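Local atomic coordinates of HmuY protein (Prevotella intermedia, PDB entry 6R2H), a protein that probably acts as a hemophore-like heme-binding protein of the HmuY family, taking up heme for the bacterium. Residues Lys6-Leu11 with Ile19-Glu24; Asp77-Asn82 with Val105-Ala110. All blocks are in the same frame, centred on the assembly; numbering follows the deposited sequence.

Interaction 1 of 2, residues Lys6-Leu11 with Ile19-Glu24; sequences KHFETL and IYIDLE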
ATOM      1  N   LYS A   6       4.291 -16.789  -7.751  1.00 37.85           N
ATOM      2  CA  LYS A   6       3.098 -16.302  -8.421  1.00 38.06           C
ATOM      3  C   LYS A   6       3.329 -14.846  -8.826  1.00 37.21           C
ATOM      4  O   LYS A   6       4.304 -14.219  -8.399  1.00 34.26           O
ATOM      5  CB  LYS A   6       1.846 -16.451  -7.545  1.00 43.46           C
ATOM      6  CG  LYS A   6       1.716 -17.708  -6.685  1.00 49.56           C
ATOM      7  CD  LYS A   6       0.865 -18.818  -7.273  1.00 54.21           C
ATOM      8  CE  LYS A   6       1.559 -20.164  -7.196  1.00 62.13           C
ATOM      9  NZ  LYS A   6       0.609 -21.292  -7.026  1.00 65.25           N
ATOM     10  N   HIS A   7       2.438 -14.336  -9.688  1.00 34.53           N
ATOM     11  CA  HIS A   7       2.531 -12.976 -10.176  1.00 33.25           C
ATOM     12  C   HIS A   7       1.218 -12.239  -9.932  1.00 33.78           C
ATOM     13  O   HIS A   7       0.142 -12.826  -9.996  1.00 34.13           O
ATOM     14  CB  HIS A   7       3.005 -12.954 -11.631  1.00 35.08           C
ATOM     15  CG  HIS A   7       3.145 -11.573 -12.186  1.00 38.57           C
ATOM     16  ND1 HIS A   7       3.949 -10.609 -11.602  1.00 39.25           N
ATOM     17  CD2 HIS A   7       2.596 -10.985 -13.271  1.00 39.52           C
ATOM     18  CE1 HIS A   7       3.879  -9.490 -12.302  1.00 38.20           C
ATOM     19  NE2 HIS A   7       3.071  -9.698 -13.339  1.00 36.78           N
ATOM     20  N   PHE A   8       1.338 -10.952  -9.597  1.00 32.65           N
ATOM     21  CA  PHE A   8       0.210 -10.053  -9.494  1.00 31.83           C
ATOM     22  C   PHE A   8       0.544  -8.755 -10.221  1.00 34.10           C
ATOM     23  O   PHE A   8       1.644  -8.214 -10.070  1.00 33.83           O
ATOM     24  CB  PHE A   8      -0.112  -9.725  -8.036  1.00 31.78           C
ATOM     25  CG  PHE A   8      -1.217  -8.705  -7.901  1.00 33.62           C
ATOM     26  CD1 PHE A   8      -0.953  -7.348  -8.048  1.00 33.46           C
ATOM     27  CD2 PHE A   8      -2.526  -9.097  -7.664  1.00 32.48           C
ATOM     28  CE1 PHE A   8      -1.968  -6.406  -7.965  1.00 33.16           C
ATOM     29  CE2 PHE A   8      -3.538  -8.150  -7.572  1.00 34.82           C
ATOM     30  CZ  PHE A   8      -3.262  -6.810  -7.741  1.00 32.88           C
ATOM     31  N   GLU A   9      -0.437  -8.249 -10.982  1.00 36.29           N
ATOM     32  CA  GLU A   9      -0.290  -6.979 -11.677  1.00 36.40           C
ATOM     33  C   GLU A   9      -1.654  -6.367 -11.968  1.00 37.23           C
ATOM     34  O   GLU A   9      -2.618  -7.084 -12.235  1.00 32.42           O
ATOM     35  CB  GLU A   9       0.536  -7.126 -12.953  1.00 36.95           C
ATOM     36  CG  GLU A   9      -0.084  -7.973 -14.046  1.00 36.93           C
ATOM     37  CD  GLU A   9       0.798  -7.960 -15.282  1.00 39.74           C
ATOM     38  OE1 GLU A   9       2.017  -8.251 -15.145  1.00 40.21           O
ATOM     39  OE2 GLU A   9       0.286  -7.617 -16.371  1.00 38.99           O
ATOM     40  N   THR A  10      -1.701  -5.031 -11.890  1.00 36.50           N
ATOM     41  CA  THR A  10      -2.895  -4.261 -12.190  1.00 37.79           C
ATOM     42  C   THR A  10      -2.530  -2.782 -12.299  1.00 37.83           C
ATOM     43  O   THR A  10      -1.572  -2.328 -11.676  1.00 38.66           O
ATOM     44  CB  THR A  10      -3.988  -4.476 -11.135  1.00 37.48           C
ATOM     45  OG1 THR A  10      -5.229  -4.076 -11.722  1.00 41.95           O
ATOM     46  CG2 THR A  10      -3.752  -3.716  -9.848  1.00 36.81           C
ATOM     47  N   LEU A  11      -3.305  -2.048 -13.101  1.00 34.58           N
ATOM     48  CA  LEU A  11      -3.233  -0.597 -13.110  1.00 34.64           C
ATOM     49  C   LEU A  11      -4.003  -0.088 -11.898  1.00 36.80           C
ATOM     50  O   LEU A  11      -5.045  -0.638 -11.548  1.00 43.19           O
ATOM     51  CB  LEU A  11      -3.848  -0.074 -14.411  1.00 33.67           C
ATOM     52  CG  LEU A  11      -3.082  -0.428 -15.685  1.00 33.33           C
ATOM     53  CD1 LEU A  11      -3.763   0.144 -16.918  1.00 33.21           C
ATOM     54  CD2 LEU A  11      -1.642   0.056 -15.611  1.00 33.08           C
ATOM     55  N   ILE A  19      -6.897  -1.119  -3.698  1.00 37.28           N
ATOM     56  CA  ILE A  19      -7.060  -2.506  -4.102  1.00 34.77           C
ATOM     57  C   ILE A  19      -6.733  -3.401  -2.906  1.00 36.18           C
ATOM     58  O   ILE A  19      -5.834  -3.094  -2.127  1.00 38.97           O
ATOM     59  CB  ILE A  19      -6.216  -2.845  -5.343  1.00 34.12           C
ATOM     60  CG1 ILE A  19      -4.710  -2.757  -5.076  1.00 34.52           C
ATOM     61  CG2 ILE A  19      -6.635  -1.995  -6.532  1.00 34.67           C
ATOM     62  CD1 ILE A  19      -3.857  -3.360  -6.166  1.00 35.10           C
ATOM     63  N   TYR A  20      -7.482  -4.500  -2.770  1.00 35.15           N
ATOM     64  CA  TYR A  20      -7.322  -5.461  -1.689  1.00 36.73           C
ATOM     65  C   TYR A  20      -6.960  -6.817  -2.289  1.00 35.92           C
ATOM     66  O   TYR A  20      -7.733  -7.369  -3.074  1.00 36.62           O
ATOM     67  CB  TYR A  20      -8.596  -5.535  -0.841  1.00 36.58           C
ATOM     68  CG  TYR A  20      -8.916  -4.274  -0.076  1.00 37.05           C
ATOM     69  CD1 TYR A  20      -9.640  -3.247  -0.667  1.00 36.38           C
ATOM     70  CD2 TYR A  20      -8.500  -4.101   1.238  1.00 37.62           C
ATOM     71  CE1 TYR A  20      -9.941  -2.084   0.030  1.00 34.78           C
ATOM     72  CE2 TYR A  20      -8.798  -2.947   1.951  1.00 37.35           C
ATOM     73  CZ  TYR A  20      -9.522  -1.932   1.342  1.00 37.00           C
ATOM     74  OH  TYR A  20      -9.819  -0.783   2.016  1.00 37.94           O
ATOM     75  N   ILE A  21      -5.780  -7.342  -1.922  1.00 33.83           N
ATOM     76  CA  ILE A  21      -5.281  -8.553  -2.562  1.00 30.91           C
ATOM     77  C   ILE A  21      -5.322  -9.737  -1.607  1.00 28.65           C
ATOM     78  O   ILE A  21      -4.757  -9.680  -0.523  1.00 30.20           O
ATOM     79  CB  ILE A  21      -3.875  -8.350  -3.139  1.00 28.53           C
ATOM     80  CG1 ILE A  21      -3.850  -7.108  -4.031  1.00 28.81           C
ATOM     81  CG2 ILE A  21      -3.430  -9.601  -3.888  1.00 26.20           C
ATOM     82  CD1 ILE A  21      -2.481  -6.574  -4.332  1.00 28.08           C
ATOM     83  N   ASP A  22      -5.982 -10.808  -2.051  1.00 28.18           N
ATOM     84  CA  ASP A  22      -5.909 -12.104  -1.395  1.00 29.46           C
ATOM     85  C   ASP A  22      -4.708 -12.849  -1.966  1.00 30.26           C
ATOM     86  O   ASP A  22      -4.737 -13.281  -3.115  1.00 31.86           O
ATOM     87  CB  ASP A  22      -7.182 -12.916  -1.636  1.00 26.70           C
ATOM     88  CG  ASP A  22      -7.179 -14.271  -0.959  1.00 28.84           C
ATOM     89  OD1 ASP A  22      -6.108 -14.708  -0.488  1.00 29.32           O
ATOM     90  OD2 ASP A  22      -8.274 -14.866  -0.874  1.00 28.42           O
ATOM     91  N   LEU A  23      -3.654 -13.007  -1.164  1.00 31.28           N
ATOM     92  CA  LEU A  23      -2.405 -13.524  -1.709  1.00 32.52           C
ATOM     93  C   LEU A  23      -2.548 -15.007  -2.050  1.00 37.98           C
ATOM     94  O   LEU A  23      -1.904 -15.495  -2.976  1.00 42.35           O
ATOM     95  CB  LEU A  23      -1.250 -13.236  -0.745  1.00 28.28           C
ATOM     96  CG  LEU A  23      -0.686 -11.810  -0.817  1.00 26.22           C
ATOM     97  CD1 LEU A  23       0.430 -11.615   0.185  1.00 25.83           C
ATOM     98  CD2 LEU A  23      -0.199 -11.431  -2.219  1.00 23.81           C
ATOM     99  N   GLU A  24      -3.438 -15.696  -1.319  1.00 39.19           N
ATOM    100  CA  GLU A  24      -3.651 -17.126  -1.471  1.00 41.52           C
ATOM    101  C   GLU A  24      -4.242 -17.440  -2.846  1.00 41.47           C
ATOM    102  O   GLU A  24      -3.816 -18.385  -3.491  1.00 41.57           O
ATOM    103  CB  GLU A  24      -4.521 -17.643  -0.323  1.00 43.57           C
ATOM    104  CG  GLU A  24      -4.648 -19.154  -0.265  1.00 45.37           C
ATOM    105  CD  GLU A  24      -5.440 -19.642   0.941  1.00 50.04           C
ATOM    106  OE1 GLU A  24      -6.234 -18.845   1.493  1.00 50.92           O
ATOM    107  OE2 GLU A  24      -5.254 -20.809   1.338  1.00 52.05           O
TER
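Two facing beta sheets of the HmuY fold meet here through side chains alone: Phe8 of strand 6-11 reaches across to Ile19 and Ile21 of strand 17-21. The short strand axes run nearly antiparallel, at 170°, but stand 10.6 Å apart, a spacing of sheets packed face to face, and no hydrogen bond crosses between them. Phe8 extends its ring with CG anti to the backbone N (chi1 176°), and Ile21 comes from the opposite direction to lay its CD1 over one ring face. That methyl makes a CH-pi contact 3.7 Å from the ring centroid of Phe8, displaced toward the rim, and its nearest ring atom is CZ, 3.5 Å from Ile21 CD1. Ile21 CG1 follows at 3.7 Å from Phe8 CE2. Ile19 CD1 approaches the same ring obliquely, 3.8 Å from Phe8 CZ, and the same atom, Ile19 CD1, meets Thr10 CG2 tip to tip at 3.7 Å. Three of the four touching residues are buried. Around them, Phe28 of strand 28-32 sets its ring edge-to-face with Phe8, Phe185 of strand 181-190 meets the Phe8 ring at a small interplanar angle, and Phe73 of strand 71-74 touches both isoleucines.

Interaction 2 of 2, residues Asp77-Asn82 with Val105-Ala110; sequences DARTNN and VADAPA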
ATOM      1  N   ASP A  77       0.836   3.786  -1.196  1.00 28.90           N
ATOM      2  CA  ASP A  77       0.672   3.431   0.205  1.00 31.09           C
ATOM      3  C   ASP A  77       0.263   1.964   0.335  1.00 29.52           C
ATOM      4  O   ASP A  77      -0.486   1.450  -0.490  1.00 28.44           O
ATOM      5  CB  ASP A  77      -0.391   4.294   0.889  1.00 35.09           C
ATOM      6  CG  ASP A  77      -0.280   5.773   0.578  1.00 37.27           C
ATOM      7  OD1 ASP A  77       0.756   6.358   0.915  1.00 42.08           O
ATOM      8  OD2 ASP A  77      -1.225   6.317  -0.010  1.00 37.18           O
ATOM      9  N   ALA A  78       0.721   1.325   1.418  1.00 28.61           N
ATOM     10  CA  ALA A  78       0.508  -0.094   1.663  1.00 29.35           C
ATOM     11  C   ALA A  78      -0.064  -0.328   3.061  1.00 29.70           C
ATOM     12  O   ALA A  78       0.342   0.306   4.037  1.00 29.26           O
ATOM     13  CB  ALA A  78       1.806  -0.842   1.499  1.00 26.69           C
ATOM     14  N   ARG A  79      -0.997  -1.281   3.139  1.00 29.81           N
ATOM     15  CA  ARG A  79      -1.612  -1.698   4.387  1.00 28.59           C
ATOM     16  C   ARG A  79      -1.694  -3.219   4.380  1.00 29.18           C
ATOM     17  O   ARG A  79      -1.807  -3.827   3.317  1.00 28.53           O
ATOM     18  CB  ARG A  79      -3.025  -1.119   4.466  1.00 29.91           C
ATOM     19  CG  ARG A  79      -3.730  -1.327   5.794  1.00 32.82           C
ATOM     20  CD  ARG A  79      -5.168  -0.910   5.608  1.00 35.79           C
ATOM     21  NE  ARG A  79      -5.979  -0.907   6.818  1.00 39.78           N
ATOM     22  CZ  ARG A  79      -7.293  -0.688   6.814  1.00 41.92           C
ATOM     23  NH1 ARG A  79      -7.922  -0.455   5.669  1.00 42.28           N
ATOM     24  NH2 ARG A  79      -7.978  -0.712   7.947  1.00 43.12           N
ATOM     25  N   THR A  80      -1.632  -3.824   5.569  1.00 30.72           N
ATOM     26  CA  THR A  80      -1.759  -5.266   5.698  1.00 32.18           C
ATOM     27  C   THR A  80      -2.974  -5.577   6.566  1.00 35.14           C
ATOM     28  O   THR A  80      -3.409  -4.755   7.376  1.00 34.19           O
ATOM     29  CB  THR A  80      -0.483  -5.917   6.260  1.00 32.60           C
ATOM     30  OG1 THR A  80      -0.427  -5.593   7.652  1.00 33.72           O
ATOM     31  CG2 THR A  80       0.792  -5.454   5.584  1.00 28.02           C
ATOM     32  N   ASN A  81      -3.521  -6.778   6.353  1.00 36.95           N
ATOM     33  CA  ASN A  81      -4.588  -7.318   7.169  1.00 38.37           C
ATOM     34  C   ASN A  81      -3.961  -8.071   8.339  1.00 40.78           C
ATOM     35  O   ASN A  81      -3.760  -9.283   8.261  1.00 43.70           O
ATOM     36  CB  ASN A  81      -5.481  -8.227   6.326  1.00 36.07           C
ATOM     37  CG  ASN A  81      -6.753  -8.598   7.050  1.00 35.88           C
ATOM     38  OD1 ASN A  81      -6.923  -8.254   8.213  1.00 38.43           O
ATOM     39  ND2 ASN A  81      -7.647  -9.295   6.377  1.00 34.73           N
ATOM     40  N   ASN A  82      -3.618  -7.326   9.397  1.00 40.72           N
ATOM     41  CA  ASN A  82      -3.053  -7.873  10.618  1.00 43.14           C
ATOM     42  C   ASN A  82      -1.713  -8.576  10.327  1.00 42.60           C
ATOM     43  O   ASN A  82      -1.490  -9.724  10.729  1.00 43.59           O
ATOM     44  CB  ASN A  82      -4.131  -8.679  11.349  1.00 51.78           C
ATOM     45  CG  ASN A  82      -4.063  -8.601  12.862  1.00 66.64           C
ATOM     46  OD1 ASN A  82      -3.324  -7.798  13.436  1.00 71.98           O
ATOM     47  ND2 ASN A  82      -4.845  -9.440  13.522  1.00 74.26           N
ATOM     48  N   VAL A 105       7.627  -5.102  11.139  1.00 35.46           N
ATOM     49  CA  VAL A 105       6.946  -3.848  11.441  1.00 34.28           C
ATOM     50  C   VAL A 105       5.437  -3.997  11.259  1.00 35.43           C
ATOM     51  O   VAL A 105       5.003  -4.400  10.184  1.00 37.74           O
ATOM     52  CB  VAL A 105       7.481  -2.690  10.578  1.00 33.01           C
ATOM     53  CG1 VAL A 105       6.864  -1.369  11.026  1.00 30.91           C
ATOM     54  CG2 VAL A 105       9.004  -2.622  10.574  1.00 29.48           C
ATOM     55  N   ALA A 106       4.656  -3.641  12.295  1.00 34.49           N
ATOM     56  CA  ALA A 106       3.196  -3.651  12.245  1.00 35.81           C
ATOM     57  C   ALA A 106       2.671  -2.372  11.585  1.00 35.54           C
ATOM     58  O   ALA A 106       3.403  -1.392  11.466  1.00 37.15           O
ATOM     59  CB  ALA A 106       2.630  -3.804  13.641  1.00 32.53           C
ATOM     60  N   ASP A 107       1.399  -2.394  11.162  1.00 35.35           N
ATOM     61  CA  ASP A 107       0.735  -1.205  10.637  1.00 36.49           C
ATOM     62  C   ASP A 107       0.553  -0.188  11.762  1.00 36.22           C
ATOM     63  O   ASP A 107       0.343  -0.563  12.910  1.00 36.85           O
ATOM     64  CB  ASP A 107      -0.607  -1.536   9.976  1.00 34.34           C
ATOM     65  CG  ASP A 107      -0.505  -2.383   8.718  1.00 35.35           C
ATOM     66  OD1 ASP A 107       0.545  -3.034   8.534  1.00 37.06           O
ATOM     67  OD2 ASP A 107      -1.500  -2.418   7.951  1.00 34.98           O
ATOM     68  N   ALA A 108       0.633   1.099  11.413  1.00 37.35           N
ATOM     69  CA  ALA A 108       0.510   2.180  12.379  1.00 37.96           C
ATOM     70  C   ALA A 108      -0.371   3.285  11.796  1.00 38.10           C
ATOM     71  O   ALA A 108      -0.520   3.356  10.577  1.00 38.33           O
ATOM     72  CB  ALA A 108       1.882   2.694  12.734  1.00 33.96           C
ATOM     73  N   PRO A 109      -1.019   4.127  12.638  1.00 39.26           N
ATOM     74  CA  PRO A 109      -1.872   5.214  12.146  1.00 38.79           C
ATOM     75  C   PRO A 109      -1.127   6.136  11.190  1.00 39.48           C
ATOM     76  O   PRO A 109       0.038   6.446  11.409  1.00 43.76           O
ATOM     77  CB  PRO A 109      -2.273   5.962  13.421  1.00 38.96           C
ATOM     78  CG  PRO A 109      -2.211   4.893  14.500  1.00 39.50           C
ATOM     79  CD  PRO A 109      -1.022   4.038  14.110  1.00 39.63           C
ATOM     80  N   ALA A 110      -1.805   6.519  10.103  1.00 38.40           N
ATOM     81  CA  ALA A 110      -1.245   7.370   9.065  1.00 41.68           C
ATOM     82  C   ALA A 110      -2.388   8.030   8.299  1.00 41.72           C
ATOM     83  O   ALA A 110      -3.483   7.477   8.211  1.00 44.37           O
ATOM     84  CB  ALA A 110      -0.337   6.579   8.142  1.00 39.18           C
TER
HETATM   85  O   HOH W   1      -3.985  -2.003   8.981  1.00 25.54           O
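The carboxylate of Asp107 takes hold of Thr80 at two points, backbone and side chain, at the end of strand 77-80. Thr80 N gives a nearly straight hydrogen bond (170°) to Asp107 OD2, 2.8 Å long, using the syn lone pair of that oxygen. Thr80 OG1 donates a 2.9 Å hydrogen bond to Asp107 OD1, met from above the carboxylate plane, 40° out of it. OG1 stands between the backbone N and the carbonyl carbon (chi1 73°), close enough to the amide for one carboxylate to serve both donors; it also accepts a weak hydrogen bond from Gly83 N. Asp107 OD2 accepts as well from water 1, at 2.7 Å, and the water in turn accepts from Arg79 NE at 3.1 Å, in the plane of the guanidinium. The arginine is thus linked to the carboxylate through water, its NE being 4.9 Å from Asp107 OD2. The positive charge nearby probably favours the ionised aspartate. Asp107 OD1 has a second donor in Asn133 ND2. Strand 77-80 is an edge strand of its four-stranded sheet, beside strand 71-74, and Asp107 joins it to the broken strand 105-115 of the larger sheet; Arg79 leans on Trp18 and Tyr20 of strand 17-21.

How the interactions relate
Both interactions join the same two antiparallel sheets, the nine-stranded one through strands 6-11 and 105-115 and the four-stranded one through strands 17-21 and 77-80, with centres about 17 Å apart. Interaction 1 is a buried apolar interface without a crossing hydrogen bond, where ring and methyl surfaces fill the gap between sheet faces. Interaction 2 is only partly buried and polar: a single carboxylate, emerging where strand 105-115 is interrupted, bonds directly to a strand end and draws in a water. The two meet at Tyr20, whose side chain leaves the backbone away from strand 6-11 and whose OH packs 4.1 Å from Arg79 NH1.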